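Local coordinates for hypothetical protein S4005 (Shigella flexneri 2a, PDB 1Z67) that is of unknown function but has an all-helical fold that includes a homeodomain motif, which hints at, without establishing, a possible role in binding DNA, at residues Q23-W28 and S93-E98; G33-L38 and K102-L107; E40-G45 and A49-W54; Q68-S71 and A77-D80. One frame throughout, in Å; residues are numbered along the deposited sequence. Where two conformers were deposited one is given.

Interaction 1: residues Q23-W28 and S93-E98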
loop_
_atom_site.group_PDB
_atom_site.type_symbol
_atom_site.label_atom_id
_atom_site.label_comp_id
_atom_site.label_asym_id
_atom_site.label_seq_id
_atom_site.Cartn_x
_atom_site.Cartn_y
_atom_site.Cartn_z
ATOM N N GLN A 23 3.961 -5.310 -7.514
ATOM C CA GLN A 23 3.109 -6.508 -7.676
ATOM C C GLN A 23 2.770 -7.101 -6.311
ATOM O O GLN A 23 1.648 -7.540 -6.065
ATOM C CB GLN A 23 3.741 -7.583 -8.573
ATOM C CG GLN A 23 2.828 -8.791 -8.863
ATOM C CD GLN A 23 1.471 -8.421 -9.469
ATOM O OE1 GLN A 23 1.385 -7.903 -10.605
ATOM N NE2 GLN A 23 0.394 -8.718 -8.723
ATOM N N ALA A 24 3.746 -7.116 -5.420
ATOM C CA ALA A 24 3.544 -7.680 -4.096
ATOM C C ALA A 24 2.506 -6.876 -3.327
ATOM O O ALA A 24 1.612 -7.445 -2.684
ATOM C CB ALA A 24 4.854 -7.728 -3.340
ATOM N N ILE A 25 2.622 -5.551 -3.387
ATOM C CA ILE A 25 1.695 -4.716 -2.644
ATOM C C ILE A 25 0.301 -4.930 -3.233
ATOM O O ILE A 25 -0.654 -5.100 -2.476
ATOM C CB ILE A 25 2.079 -3.234 -2.699
ATOM C CG1 ILE A 25 3.357 -3.003 -1.902
ATOM C CG2 ILE A 25 0.901 -2.345 -2.197
ATOM C CD1 ILE A 25 3.986 -1.670 -2.165
ATOM N N LEU A 26 0.193 -4.962 -4.566
ATOM C CA LEU A 26 -1.124 -5.086 -5.218
ATOM C C LEU A 26 -1.823 -6.372 -4.805
ATOM O O LEU A 26 -3.019 -6.342 -4.426
ATOM C CB LEU A 26 -0.962 -5.066 -6.731
ATOM C CG LEU A 26 -0.890 -3.649 -7.283
ATOM C CD1 LEU A 26 -0.247 -2.585 -6.392
ATOM C CD2 LEU A 26 -0.219 -3.684 -8.646
ATOM N N SER A 27 -1.080 -7.481 -4.876
ATOM C CA SER A 27 -1.591 -8.811 -4.541
ATOM C C SER A 27 -2.002 -8.812 -3.077
ATOM O O SER A 27 -3.082 -9.292 -2.744
ATOM C CB SER A 27 -0.536 -9.874 -4.810
ATOM O OG SER A 27 -0.379 -10.025 -6.209
ATOM N N TRP A 28 -1.152 -8.238 -2.218
ATOM C CA TRP A 28 -1.426 -8.185 -0.783
ATOM C C TRP A 28 -2.714 -7.398 -0.498
ATOM O O TRP A 28 -3.535 -7.825 0.311
ATOM C CB TRP A 28 -0.241 -7.566 -0.062
ATOM C CG TRP A 28 -0.490 -7.169 1.358
ATOM C CD1 TRP A 28 -0.449 -7.991 2.483
ATOM C CD2 TRP A 28 -0.768 -5.853 1.836
ATOM N NE1 TRP A 28 -0.679 -7.254 3.606
ATOM C CE2 TRP A 28 -0.856 -5.944 3.257
ATOM C CE3 TRP A 28 -0.900 -4.590 1.224
ATOM C CZ2 TRP A 28 -1.131 -4.834 4.060
ATOM C CZ3 TRP A 28 -1.149 -3.480 2.043
ATOM C CH2 TRP A 28 -1.277 -3.619 3.429
ATOM N N SER A 93 6.558 -2.478 6.778
ATOM C CA SER A 93 5.832 -1.293 7.232
ATOM C C SER A 93 6.470 -0.039 6.651
ATOM O O SER A 93 5.768 0.934 6.330
ATOM C CB SER A 93 5.673 -1.224 8.745
ATOM O OG SER A 93 6.873 -0.834 9.349
ATOM N N SER A 94 7.799 -0.040 6.535
ATOM C CA SER A 94 8.479 1.119 5.969
ATOM C C SER A 94 8.139 1.260 4.477
ATOM O O SER A 94 7.902 2.365 3.991
ATOM C CB SER A 94 9.985 0.997 6.150
ATOM O OG SER A 94 10.366 1.198 7.517
ATOM N N LEU A 95 8.060 0.143 3.764
ATOM C CA LEU A 95 7.654 0.124 2.348
ATOM C C LEU A 95 6.258 0.729 2.208
ATOM O O LEU A 95 6.013 1.588 1.347
ATOM C CB LEU A 95 7.637 -1.309 1.838
ATOM C CG LEU A 95 7.040 -1.553 0.445
ATOM C CD1 LEU A 95 7.891 -0.892 -0.603
ATOM C CD2 LEU A 95 6.935 -3.037 0.218
ATOM N N LEU A 96 5.344 0.280 3.069
ATOM C CA LEU A 96 3.999 0.829 3.039
ATOM C C LEU A 96 3.950 2.292 3.401
ATOM O O LEU A 96 3.146 3.035 2.843
ATOM C CB LEU A 96 3.076 0.028 3.951
ATOM C CG LEU A 96 2.695 -1.367 3.469
ATOM C CD1 LEU A 96 2.007 -2.122 4.630
ATOM C CD2 LEU A 96 1.777 -1.335 2.266
ATOM N N ALA A 97 4.789 2.736 4.328
ATOM C CA ALA A 97 4.759 4.133 4.734
ATOM C C ALA A 97 5.160 5.023 3.569
ATOM O O ALA A 97 4.579 6.099 3.407
ATOM C CB ALA A 97 5.685 4.384 5.944
ATOM N N GLU A 98 6.060 4.517 2.711
ATOM C CA GLU A 98 6.430 5.272 1.486
ATOM C C GLU A 98 5.325 5.146 0.401
ATOM O O GLU A 98 4.916 6.133 -0.226
ATOM C CB GLU A 98 7.768 4.743 0.951
ATOM C CG GLU A 98 8.186 5.303 -0.404
ATOM C CD GLU A 98 9.559 4.827 -0.859
ATOM O OE1 GLU A 98 10.237 4.122 -0.085
ATOM O OE2 GLU A 98 9.956 5.154 -2.002
#
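L96 meets the indole of W28, and beside this pair L95 meets I25; these two apolar contacts join helix 21-31 to helix 89-106. L96 can be followed outward from its backbone. Its CB does not aim straight at the other helix, and neither CB nor CG makes a close approach to 23-28. The first torsion places CG anti to the carbonyl carbon (chi1 -72°), and from there the branched end turns toward the tryptophan. CD1 reaches the outer end of the six-membered ring, lying 3.8 Å from W28 CH2, with CZ2 a little farther off. CD2 comes closer, 3.6 Å from W28 CZ3. Both methyls lie on the same side of the ring plane, out past the far end of the indole, and meet it obliquely.

The protein is all-helical, described as a new fold containing a homeodomain motif, and this contact lies near its centre. A broad aromatic suits such a place, since one residue can touch several helices: W28 also packs on L81 of helix 75-85 and L73 of helix 66-73. Its one polar atom, NE1, is buried but satisfied by a hydrogen bond to the carbonyl oxygen of A77. Within its own helix, I25 O lies in the ring plane at the edge of the indole.

I25 and L95 reach toward each other tip to tip. I25 CD1 ends 4.0 Å from L95 CG and equally near L95 CD2, an unstrained van der Waals fit, while L95 also leans on L85 of helix 75-85.

Interaction 2: residues G33-L38 and K102-L107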
loop_
_atom_site.group_PDB
_atom_site.type_symbol
_atom_site.label_atom_id
_atom_site.label_comp_id
_atom_site.label_asym_id
_atom_site.label_seq_id
_atom_site.Cartn_x
_atom_site.Cartn_y
_atom_site.Cartn_z
ATOM N N GLY A 33 -8.478 -8.246 1.438
ATOM C CA GLY A 33 -9.916 -8.046 1.235
ATOM C C GLY A 33 -10.241 -6.767 0.464
ATOM O O GLY A 33 -11.432 -6.394 0.279
ATOM N N GLY A 34 -9.195 -6.129 -0.069
ATOM C CA GLY A 34 -9.380 -4.974 -0.924
ATOM C C GLY A 34 -9.021 -3.631 -0.292
ATOM O O GLY A 34 -8.891 -3.497 0.945
ATOM N N ILE A 35 -8.861 -2.620 -1.143
ATOM C CA ILE A 35 -8.439 -1.312 -0.625
ATOM C C ILE A 35 -9.388 -0.726 0.427
ATOM O O ILE A 35 -8.930 -0.159 1.404
ATOM C CB ILE A 35 -8.155 -0.320 -1.780
ATOM C CG1 ILE A 35 -7.403 0.907 -1.244
ATOM C CG2 ILE A 35 -9.423 -0.026 -2.569
ATOM C CD1 ILE A 35 -5.995 0.595 -0.760
ATOM N N GLN A 36 -10.693 -0.972 0.281
ATOM C CA GLN A 36 -11.649 -0.545 1.302
ATOM C C GLN A 36 -11.410 -1.099 2.742
ATOM O O GLN A 36 -11.616 -0.369 3.736
ATOM C CB GLN A 36 -13.074 -0.791 0.815
ATOM C CG GLN A 36 -14.107 -0.093 1.646
ATOM C CD GLN A 36 -13.870 1.415 1.856
ATOM O OE1 GLN A 36 -13.452 2.145 0.933
ATOM N NE2 GLN A 36 -14.193 1.889 3.063
ATOM N N VAL A 37 -10.991 -2.359 2.864
ATOM C CA VAL A 37 -10.615 -2.906 4.176
ATOM C C VAL A 37 -9.475 -2.101 4.799
ATOM O O VAL A 37 -9.486 -1.794 5.993
ATOM C CB VAL A 37 -10.190 -4.412 4.105
ATOM C CG1 VAL A 37 -9.631 -4.897 5.441
ATOM C CG2 VAL A 37 -11.350 -5.284 3.670
ATOM N N LEU A 38 -8.469 -1.764 3.978
ATOM C CA LEU A 38 -7.329 -1.046 4.475
ATOM C C LEU A 38 -7.761 0.351 4.887
ATOM O O LEU A 38 -7.330 0.810 5.934
ATOM C CB LEU A 38 -6.194 -0.999 3.440
ATOM C CG LEU A 38 -5.611 -2.371 3.058
ATOM C CD1 LEU A 38 -4.432 -2.170 2.114
ATOM C CD2 LEU A 38 -5.178 -3.208 4.279
ATOM N N LYS A 102 0.987 7.177 -1.681
ATOM C CA LYS A 102 1.012 7.448 -3.135
ATOM C C LYS A 102 -0.039 6.626 -3.863
ATOM O O LYS A 102 -0.720 7.115 -4.785
ATOM C CB LYS A 102 2.381 7.089 -3.703
ATOM C CG LYS A 102 3.496 7.906 -3.079
ATOM C CD LYS A 102 4.847 7.544 -3.669
ATOM C CE LYS A 102 5.837 8.641 -3.404
ATOM N NZ LYS A 102 6.541 8.369 -2.151
ATOM N N ILE A 103 -0.237 5.400 -3.396
ATOM C CA ILE A 103 -1.262 4.536 -3.982
ATOM C C ILE A 103 -2.657 5.093 -3.744
ATOM O O ILE A 103 -3.488 5.199 -4.673
ATOM C CB ILE A 103 -1.124 3.086 -3.468
ATOM C CG1 ILE A 103 0.145 2.439 -4.075
ATOM C CG2 ILE A 103 -2.360 2.257 -3.850
ATOM C CD1 ILE A 103 0.601 1.174 -3.315
ATOM N N ILE A 104 -2.927 5.481 -2.498
ATOM C CA ILE A 104 -4.262 5.995 -2.143
ATOM C C ILE A 104 -4.510 7.305 -2.861
ATOM O O ILE A 104 -5.593 7.483 -3.419
ATOM C CB ILE A 104 -4.436 6.071 -0.629
ATOM C CG1 ILE A 104 -4.471 4.620 -0.128
ATOM C CG2 ILE A 104 -5.704 6.921 -0.272
ATOM C CD1 ILE A 104 -4.434 4.497 1.362
ATOM N N ASP A 105 -3.502 8.177 -2.914
ATOM C CA ASP A 105 -3.627 9.446 -3.644
ATOM C C ASP A 105 -3.956 9.186 -5.137
ATOM O O ASP A 105 -4.885 9.749 -5.708
ATOM C CB ASP A 105 -2.374 10.297 -3.512
ATOM C CG ASP A 105 -2.343 11.467 -4.510
ATOM O OD1 ASP A 105 -3.193 12.372 -4.412
ATOM O OD2 ASP A 105 -1.460 11.477 -5.394
ATOM N N ALA A 106 -3.208 8.281 -5.753
ATOM C CA ALA A 106 -3.407 7.921 -7.173
ATOM C C ALA A 106 -4.807 7.339 -7.451
ATOM O O ALA A 106 -5.390 7.563 -8.541
ATOM C CB ALA A 106 -2.326 6.951 -7.607
ATOM N N LEU A 107 -5.353 6.619 -6.468
ATOM C CA LEU A 107 -6.699 6.017 -6.580
ATOM C C LEU A 107 -7.861 6.981 -6.349
ATOM O O LEU A 107 -9.017 6.584 -6.490
ATOM C CB LEU A 107 -6.850 4.801 -5.647
ATOM C CG LEU A 107 -6.000 3.564 -6.002
ATOM C CD1 LEU A 107 -6.050 2.571 -4.831
ATOM C CD2 LEU A 107 -6.432 2.917 -7.325
#
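I35 is the residue of 33-38 that touches I104 and L107, and it follows two glycines, both at positive phi, that make the turn between the helices. G33 leaves the preceding helix (phi 109°) in a Schellman motif, a backbone shape that glycine adopts readily. G34 takes the N-cap position of helix 35-44; its carbonyl oxygen receives a weak hydrogen bond from V37 N in the first turn.

I35 comes next, aimed at the other helix. Its CG1 branch extends anti to the backbone N (chi1 -166°) and carries the contact: CG1 lies 4.2 Å from L107 CD1, and CD1 lies 4.4 Å from I104 CG1. The side chains of I35 and L107 cross obliquely, with I104 meeting the tip of the isoleucine. The spacing is that of easy aliphatic packing, and a branched chain suits a place where two branched aliphatic neighbours, an isoleucine and a leucine, must be met at once. Farther on, Q36 offers its backbone N to N118 OD1, and L38 turns inward to V29.

The contact is buried among helices: V29 of helix 21-31 also touches I35, helix 48-55 supports I104 through L55, and L121 and L128 of helix 121-133 cover L107.

Interaction 3: residues E40-G45 and A49-W54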
loop_
_atom_site.group_PDB
_atom_site.type_symbol
_atom_site.label_atom_id
_atom_site.label_comp_id
_atom_site.label_asym_id
_atom_site.label_seq_id
_atom_site.Cartn_x
_atom_site.Cartn_y
_atom_site.Cartn_z
ATOM N N GLU A 40 -10.665 1.355 5.947
ATOM C CA GLU A 40 -11.422 1.245 7.212
ATOM C C GLU A 40 -10.495 1.038 8.397
ATOM O O GLU A 40 -10.710 1.649 9.460
ATOM C CB GLU A 40 -12.466 0.126 7.192
ATOM C CG GLU A 40 -13.777 0.440 7.983
ATOM C CD GLU A 40 -13.602 0.890 9.439
ATOM O OE1 GLU A 40 -13.671 2.108 9.713
ATOM O OE2 GLU A 40 -13.432 0.035 10.325
ATOM N N LYS A 41 -9.428 0.249 8.206
ATOM C CA LYS A 41 -8.451 0.070 9.283
ATOM C C LYS A 41 -7.683 1.333 9.608
ATOM O O LYS A 41 -7.446 1.637 10.788
ATOM C CB LYS A 41 -7.463 -1.044 8.986
ATOM C CG LYS A 41 -8.077 -2.383 9.051
ATOM C CD LYS A 41 -7.003 -3.419 8.874
ATOM C CE LYS A 41 -7.439 -4.694 9.535
ATOM N NZ LYS A 41 -6.317 -5.611 9.462
ATOM N N LEU A 42 -7.314 2.099 8.576
ATOM C CA LEU A 42 -6.661 3.361 8.833
ATOM C C LEU A 42 -7.582 4.267 9.655
ATOM O O LEU A 42 -7.155 4.904 10.624
ATOM C CB LEU A 42 -6.294 4.022 7.527
ATOM C CG LEU A 42 -5.199 3.276 6.725
ATOM C CD1 LEU A 42 -5.043 3.988 5.394
ATOM C CD2 LEU A 42 -3.871 3.292 7.444
ATOM N N GLN A 43 -8.859 4.269 9.291
ATOM C CA GLN A 43 -9.852 5.098 9.974
ATOM C C GLN A 43 -10.129 4.669 11.411
ATOM O O GLN A 43 -10.180 5.529 12.303
ATOM C CB GLN A 43 -11.124 5.124 9.164
ATOM C CG GLN A 43 -10.947 6.006 7.921
ATOM C CD GLN A 43 -12.068 5.913 6.929
ATOM O OE1 GLN A 43 -12.759 4.913 6.844
ATOM N NE2 GLN A 43 -12.224 6.955 6.133
ATOM N N SER A 44 -10.313 3.365 11.624
ATOM C CA SER A 44 -10.526 2.826 12.982
ATOM C C SER A 44 -9.254 2.935 13.868
ATOM O O SER A 44 -9.340 2.885 15.109
ATOM C CB SER A 44 -10.941 1.360 12.893
ATOM O OG SER A 44 -12.183 1.214 12.240
ATOM N N GLY A 45 -8.083 3.097 13.242
ATOM C CA GLY A 45 -6.824 3.116 13.959
ATOM C C GLY A 45 -6.330 4.515 14.242
ATOM O O GLY A 45 -5.174 4.679 14.669
ATOM N N ALA A 49 -7.404 11.507 9.834
ATOM C CA ALA A 49 -7.004 12.848 9.386
ATOM C C ALA A 49 -5.826 12.759 8.392
ATOM O O ALA A 49 -5.861 13.379 7.330
ATOM C CB ALA A 49 -6.660 13.766 10.563
ATOM N N ILE A 50 -4.829 11.947 8.716
ATOM C CA ILE A 50 -3.727 11.691 7.782
ATOM C C ILE A 50 -4.267 11.078 6.473
ATOM O O ILE A 50 -3.925 11.572 5.379
ATOM C CB ILE A 50 -2.642 10.797 8.404
ATOM C CG1 ILE A 50 -1.856 11.606 9.456
ATOM C CG2 ILE A 50 -1.669 10.288 7.283
ATOM C CD1 ILE A 50 -0.912 10.786 10.304
ATOM N N LEU A 51 -5.124 10.059 6.567
ATOM C CA LEU A 51 -5.727 9.520 5.348
ATOM C C LEU A 51 -6.454 10.608 4.514
ATOM O O LEU A 51 -6.393 10.606 3.278
ATOM C CB LEU A 51 -6.679 8.374 5.683
ATOM C CG LEU A 51 -7.555 7.872 4.527
ATOM C CD1 LEU A 51 -6.745 7.353 3.332
ATOM C CD2 LEU A 51 -8.483 6.782 5.077
ATOM N N SER A 52 -7.169 11.521 5.178
ATOM C CA SER A 52 -7.915 12.564 4.441
ATOM C C SER A 52 -6.991 13.424 3.567
ATOM O O SER A 52 -7.419 13.907 2.516
ATOM C CB SER A 52 -8.745 13.441 5.393
ATOM O OG SER A 52 -7.900 14.315 6.119
ATOM N N THR A 53 -5.727 13.573 3.972
ATOM C CA THR A 53 -4.794 14.381 3.188
ATOM C C THR A 53 -4.355 13.625 1.906
ATOM O O THR A 53 -4.052 14.229 0.884
ATOM C CB THR A 53 -3.527 14.787 4.001
ATOM O OG1 THR A 53 -2.662 13.653 4.208
ATOM C CG2 THR A 53 -3.907 15.416 5.356
ATOM N N TRP A 54 -4.325 12.296 1.972
ATOM C CA TRP A 54 -4.013 11.468 0.784
ATOM C C TRP A 54 -5.169 11.447 -0.190
ATOM O O TRP A 54 -4.959 11.525 -1.419
ATOM C CB TRP A 54 -3.732 10.046 1.198
ATOM C CG TRP A 54 -2.682 9.884 2.282
ATOM C CD1 TRP A 54 -1.795 10.829 2.725
ATOM C CD2 TRP A 54 -2.418 8.699 3.041
ATOM N NE1 TRP A 54 -1.019 10.320 3.722
ATOM C CE2 TRP A 54 -1.376 9.013 3.947
ATOM C CE3 TRP A 54 -2.983 7.405 3.056
ATOM C CZ2 TRP A 54 -0.865 8.055 4.857
ATOM C CZ3 TRP A 54 -2.487 6.457 3.937
ATOM C CH2 TRP A 54 -1.455 6.791 4.849
#
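Helices 40-44 and 49-54 run roughly antiparallel, at 138° between their directions, and their axes approach to 9.6 Å. The backbones come nearest at L42 and L51, whose CA atoms are 7.1 Å apart. Such an arrangement arises when consecutive helices are joined by a short turn, here folding helix 48-55 back beside helix 35-44.

L42 is the central side chain. Its CD1 lies 3.8 Å from W54 CZ3, approaching the indole obliquely, and the two side chains cross at about a right angle. Its CB packs more loosely against L51 CD2. That same methyl also meets Q43: L51 CD2 is 3.8 Å from Q43 CG and almost as near to CD and NE2. With Q43 CG anti to the carbonyl carbon (chi1 -74°) and the chain extended beyond it, the glutamine lies across the leucine, covering the methyl with CG and with its amide end, on the exposed side of the contact.

Within the tryptophan's own helix, I50 O lies 3.4 Å above one face of the W54 ring, displaced from the ring centre. This oxygen accepts two bonds from T53, one from N and one from OG1, the latter 2.7 Å long and in the carbonyl plane on a lone pair; T53 OG1 also bonds Q62 N. W54 NE1 donates to Q62 O in the following loop.

The chemistry across the contact is therefore apolar, relying on shape and burial, while the side-chain hydrogen bonds lie within each helix or run to neighbouring parts of the chain. The bond from NE1 to Q62 O restrains the indole, and van der Waals contact joins the helices.

Interaction 4: residues Q68-S71 and A77-D80. With NA (sodium ion), chain B.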
loop_
_atom_site.group_PDB
_atom_site.type_symbol
_atom_site.label_atom_id
_atom_site.label_comp_id
_atom_site.label_asym_id
_atom_site.label_seq_id
_atom_site.Cartn_x
_atom_site.Cartn_y
_atom_site.Cartn_z
ATOM N N GLN A 68 3.267 3.667 12.696
ATOM C CA GLN A 68 1.861 4.129 12.685
ATOM C C GLN A 68 1.023 3.182 11.843
ATOM O O GLN A 68 -0.075 2.787 12.234
ATOM C CB GLN A 68 1.743 5.555 12.173
ATOM C CG GLN A 68 2.079 6.598 13.216
ATOM C CD GLN A 68 2.027 7.995 12.667
ATOM O OE1 GLN A 68 2.631 8.297 11.638
ATOM N NE2 GLN A 68 1.340 8.877 13.380
ATOM N N LEU A 69 1.573 2.766 10.706
ATOM C CA LEU A 69 0.831 1.837 9.867
ATOM C C LEU A 69 0.723 0.454 10.480
ATOM O O LEU A 69 -0.330 -0.189 10.357
ATOM C CB LEU A 69 1.461 1.723 8.470
ATOM C CG LEU A 69 1.259 2.948 7.586
ATOM C CD1 LEU A 69 1.900 2.640 6.207
ATOM C CD2 LEU A 69 -0.272 3.287 7.456
ATOM N N GLU A 70 1.793 -0.055 11.071
ATOM C CA GLU A 70 1.673 -1.349 11.740
ATOM C C GLU A 70 0.603 -1.276 12.846
ATOM O O GLU A 70 -0.172 -2.216 12.996
ATOM C CB GLU A 70 2.997 -1.830 12.306
ATOM C CG GLU A 70 2.959 -3.316 12.680
ATOM C CD GLU A 70 4.195 -3.809 13.433
ATOM O OE1 GLU A 70 5.248 -3.122 13.394
ATOM O OE2 GLU A 70 4.125 -4.901 14.044
ATOM N N SER A 71 0.523 -0.132 13.537
ATOM C CA SER A 71 -0.470 0.088 14.609
ATOM C C SER A 71 -1.887 0.057 14.056
ATOM O O SER A 71 -2.760 -0.578 14.620
ATOM C CB SER A 71 -0.202 1.405 15.340
ATOM O OG SER A 71 0.914 1.277 16.207
ATOM N N ALA A 77 -1.393 -8.266 9.362
ATOM C CA ALA A 77 -1.549 -7.707 8.001
ATOM C C ALA A 77 -0.197 -7.291 7.412
ATOM O O ALA A 77 0.133 -7.614 6.255
ATOM C CB ALA A 77 -2.507 -6.521 8.004
ATOM N N VAL A 78 0.567 -6.547 8.191
ATOM C CA VAL A 78 1.863 -6.079 7.679
ATOM C C VAL A 78 2.836 -7.242 7.479
ATOM O O VAL A 78 3.537 -7.296 6.462
ATOM C CB VAL A 78 2.426 -4.965 8.563
ATOM C CG1 VAL A 78 3.774 -4.487 8.040
ATOM C CG2 VAL A 78 1.429 -3.801 8.570
ATOM N N SER A 79 2.839 -8.199 8.421
ATOM C CA SER A 79 3.670 -9.395 8.312
ATOM C C SER A 79 3.297 -10.215 7.065
ATOM O O SER A 79 4.165 -10.804 6.420
ATOM C CB SER A 79 3.546 -10.256 9.582
ATOM O OG SER A 79 4.248 -11.475 9.429
ATOM N N ASP A 80 2.008 -10.236 6.716
ATOM C CA ASP A 80 1.556 -10.897 5.489
ATOM C C ASP A 80 2.292 -10.313 4.256
ATOM O O ASP A 80 2.773 -11.047 3.383
ATOM C CB ASP A 80 0.024 -10.740 5.307
ATOM C CG ASP A 80 -0.815 -11.586 6.322
ATOM O OD1 ASP A 80 -0.248 -12.500 6.969
ATOM O OD2 ASP A 80 -2.022 -11.306 6.471
HETATM NA NA NA B . 1.104 -13.023 8.944
HETATM O O HOH W 1 1.230 -14.063 11.413
#
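V78 chi1, at 180°, sets CG1 anti to the backbone N and CG2 anti to the carbonyl carbon, which delivers CG2 to the backbone of helix 66-73. There it lies 4.0 Å from E70 CA and 4.4 Å from both E70 CG and L69 O. The methyl thus rests on the main chain and on the base of the glutamate side chain. A compact beta-branched residue suits so close a pairing, where the CA atoms of E70 and V78 are 6.2 Å apart. E70 uses only its aliphatic stem here; its chain runs on in an extended form, and OE2 hydrogen-bonds T75 OG1 at the start of helix 75-85.

Outward from the valine, helix 75-85 carries a sodium site. D80 chi1, at -71°, swings the carboxylate back along the helix, and OD1 binds the sodium ion at 2.4 Å. A water stands 2.7 Å from the sodium ion, and Q83 OE1 is a further ligand. In one of the two conformers of S79, OG hydrogen-bonds this same Q83 OE1 and may help to position it. The other carboxylate oxygen, D80 OD2, accepts from Q32 NE2, so both ends of the group are held.

Helices 66-73 and 75-85 follow one another with hardly a break. Helix 89-106 lies against both, T89 touching E70, V78 and S79, while L47 and V64 from loops pack on L69.

Overall arrangement
Interactions 1 and 2 form the centre of the fold and share helix 89-106, meeting where W28 touches L38 and I25 touches I103. Interactions 2 and 3 share helix 35-44; I104 passes from the one into the other by packing on L42, L51 and W54. Interaction 4 joins interaction 1 through L69 and V78 and by the hydrogen bond from W28 to A77, and interaction 3 through L42 and L69. None has a hydrogen bond between its segments; 1 to 3 are side-chain packing, whereas in 4 a valine methyl rests on backbone. Interactions 3 and 4 pair sequence neighbours farther from the centre, where a glutamine, a glutamate and the sodium site mark the approach to solvent.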